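Local coordinates for glutamate ABC superfamily ATP binding cassette transporter, binding protein (Enterococcus faecium DO, PDB 5EYF) that binds glutamate and probably delivers it to an ABC transporter for uptake, as solute-binding proteins of its family do, at residues 100-105 with 200-205. Residues are numbered along the deposited sequence; the frame is centred on the assembly and turned at random.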
loop_
_atom_site.group_PDB
_atom_site.type_symbol
_atom_site.label_atom_id
_atom_site.label_comp_id
_atom_site.label_asym_id
_atom_site.label_seq_id
_atom_site.Cartn_x
_atom_site.Cartn_y
_atom_site.Cartn_z
ATOM N N ASP B 100 12.391 -3.413 -3.436
ATOM C CA ASP B 100 11.050 -3.805 -3.009
ATOM C C ASP B 100 10.538 -2.887 -1.894
ATOM O O ASP B 100 11.313 -2.336 -1.088
ATOM C CB ASP B 100 11.069 -5.256 -2.506
ATOM C CG ASP B 100 11.386 -6.250 -3.602
ATOM O OD1 ASP B 100 11.100 -5.979 -4.780
ATOM O OD2 ASP B 100 11.867 -7.344 -3.273
ATOM N N VAL B 101 9.215 -2.755 -1.842
ATOM C CA VAL B 101 8.551 -1.936 -0.825
ATOM C C VAL B 101 8.831 -2.508 0.557
ATOM O O VAL B 101 8.735 -3.718 0.779
ATOM C CB VAL B 101 7.045 -1.885 -1.108
ATOM C CG1 VAL B 101 6.232 -1.216 0.046
ATOM C CG2 VAL B 101 6.779 -1.132 -2.421
ATOM N N TYR B 102 9.189 -1.640 1.507
ATOM C CA TYR B 102 9.408 -2.123 2.872
ATOM C C TYR B 102 8.486 -1.474 3.921
ATOM O O TYR B 102 8.551 -1.856 5.104
ATOM C CB TYR B 102 10.909 -1.953 3.280
ATOM C CG TYR B 102 11.293 -0.511 3.503
ATOM C CD1 TYR B 102 11.289 0.027 4.794
ATOM C CD2 TYR B 102 11.601 0.342 2.424
ATOM C CE1 TYR B 102 11.580 1.355 5.014
ATOM C CE2 TYR B 102 11.905 1.691 2.647
ATOM C CZ TYR B 102 11.857 2.187 3.929
ATOM O OH TYR B 102 12.090 3.534 4.153
ATOM N N PHE B 103 7.634 -0.511 3.539
ATOM C CA PHE B 103 6.666 0.093 4.448
ATOM C C PHE B 103 5.522 0.643 3.598
ATOM O O PHE B 103 5.766 1.220 2.542
ATOM C CB PHE B 103 7.299 1.231 5.288
ATOM C CG PHE B 103 6.410 1.728 6.411
ATOM C CD1 PHE B 103 6.469 1.157 7.673
ATOM C CD2 PHE B 103 5.477 2.750 6.187
ATOM C CE1 PHE B 103 5.633 1.585 8.703
ATOM C CE2 PHE B 103 4.656 3.204 7.225
ATOM C CZ PHE B 103 4.724 2.617 8.481
ATOM N N ASP B 104 4.296 0.520 4.098
ATOM C CA ASP B 104 3.095 0.912 3.368
ATOM C C ASP B 104 2.408 2.098 4.060
ATOM O O ASP B 104 1.549 1.911 4.916
ATOM C CB ASP B 104 2.186 -0.327 3.301
ATOM C CG ASP B 104 1.144 -0.246 2.230
ATOM O OD1 ASP B 104 1.138 0.755 1.499
ATOM O OD2 ASP B 104 0.349 -1.225 2.111
ATOM N N ALA B 105 2.803 3.319 3.699
ATOM C CA ALA B 105 2.232 4.521 4.302
ATOM C C ALA B 105 1.105 5.077 3.428
ATOM O O ALA B 105 0.738 4.508 2.397
ATOM C CB ALA B 105 3.330 5.571 4.563
ATOM N N TYR B 200 6.977 2.862 0.667
ATOM C CA TYR B 200 8.370 3.284 0.759
ATOM C C TYR B 200 9.297 2.255 0.127
ATOM O O TYR B 200 9.139 1.042 0.331
ATOM C CB TYR B 200 8.797 3.441 2.214
ATOM C CG TYR B 200 8.102 4.498 3.025
ATOM C CD1 TYR B 200 7.280 5.459 2.432
ATOM C CD2 TYR B 200 8.321 4.566 4.396
ATOM C CE1 TYR B 200 6.671 6.432 3.208
ATOM C CE2 TYR B 200 7.729 5.530 5.174
ATOM C CZ TYR B 200 6.899 6.459 4.579
ATOM O OH TYR B 200 6.322 7.436 5.386
ATOM N N GLY B 201 10.290 2.757 -0.607
ATOM C CA GLY B 201 11.352 1.926 -1.133
ATOM C C GLY B 201 12.706 2.503 -0.774
ATOM O O GLY B 201 12.828 3.660 -0.356
ATOM N N ILE B 202 13.728 1.658 -0.902
ATOM C CA ILE B 202 15.117 2.094 -0.766
ATOM C C ILE B 202 15.603 2.528 -2.134
ATOM O O ILE B 202 15.552 1.750 -3.088
ATOM C CB ILE B 202 15.993 0.969 -0.196
ATOM C CG1 ILE B 202 15.507 0.629 1.210
ATOM C CG2 ILE B 202 17.520 1.347 -0.221
ATOM C CD1 ILE B 202 16.095 -0.726 1.728
ATOM N N ALA B 203 16.095 3.771 -2.244
ATOM C CA ALA B 203 16.538 4.263 -3.531
ATOM C C ALA B 203 18.032 4.038 -3.704
ATOM O O ALA B 203 18.823 4.311 -2.798
ATOM C CB ALA B 203 16.205 5.744 -3.681
ATOM N N ILE B 204 18.403 3.574 -4.893
ATOM C CA ILE B 204 19.778 3.284 -5.267
ATOM C C ILE B 204 20.051 3.957 -6.612
ATOM O O ILE B 204 19.160 4.051 -7.467
ATOM C CB ILE B 204 20.007 1.756 -5.294
ATOM C CG1 ILE B 204 19.804 1.188 -3.869
ATOM C CG2 ILE B 204 21.364 1.365 -5.912
ATOM C CD1 ILE B 204 19.853 -0.305 -3.763
ATOM N N ASN B 205 21.251 4.509 -6.784
ATOM C CA ASN B 205 21.517 5.191 -8.046
ATOM C C ASN B 205 21.412 4.211 -9.211
ATOM O O ASN B 205 21.603 2.998 -9.055
ATOM C CB ASN B 205 22.912 5.830 -8.032
ATOM C CG ASN B 205 23.086 6.893 -9.091
ATOM O OD1 ASN B 205 22.105 7.396 -9.648
ATOM N ND2 ASN B 205 24.329 7.238 -9.385
HETATM O O HOH W 1 12.822 5.181 2.010
#
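Tyr-200 sits among three side chains of the facing segment, each meeting a different part of it. Phe-103 runs beside it in the same direction; the ring planes are inclined by 25° but displaced so far, with centroids 5.3 Å apart, that they hardly overlap. The closest side-chain approach of this pair is Phe-103 CB to Tyr-200 CD2, 3.6 Å. The methyl of Ala-105 meets the phenol end, its CB 3.7 Å from Tyr-200 CZ. Tyr-102, its CG lodged on the side shared by N and C (chi1 71°), slants across the root of Tyr-200 and brings CE2 to 3.6 Å from Tyr-200 CB. The two backbones run roughly antiparallel here, where strands 103-112 and 198-205 join in the mixed sheet of this periplasmic-binding-protein-like fold. Two nearly straight backbone bonds fix the base of Tyr-200: its N donates to Phe-103 O (2.8 Å), and its O accepts from Tyr-102 N (2.9 Å). Tyr-102 OH bonds to Asp-42, and a water near the plane of the Tyr-102 ring donates to both Tyr-102 OH and Gly-201 O. Tyr-200 OH bonds to Asp-174, itself a glutamate-binding residue, while the nearest atoms of the Tyr-200 side chain and the bound glutamate are about 4 Å apart.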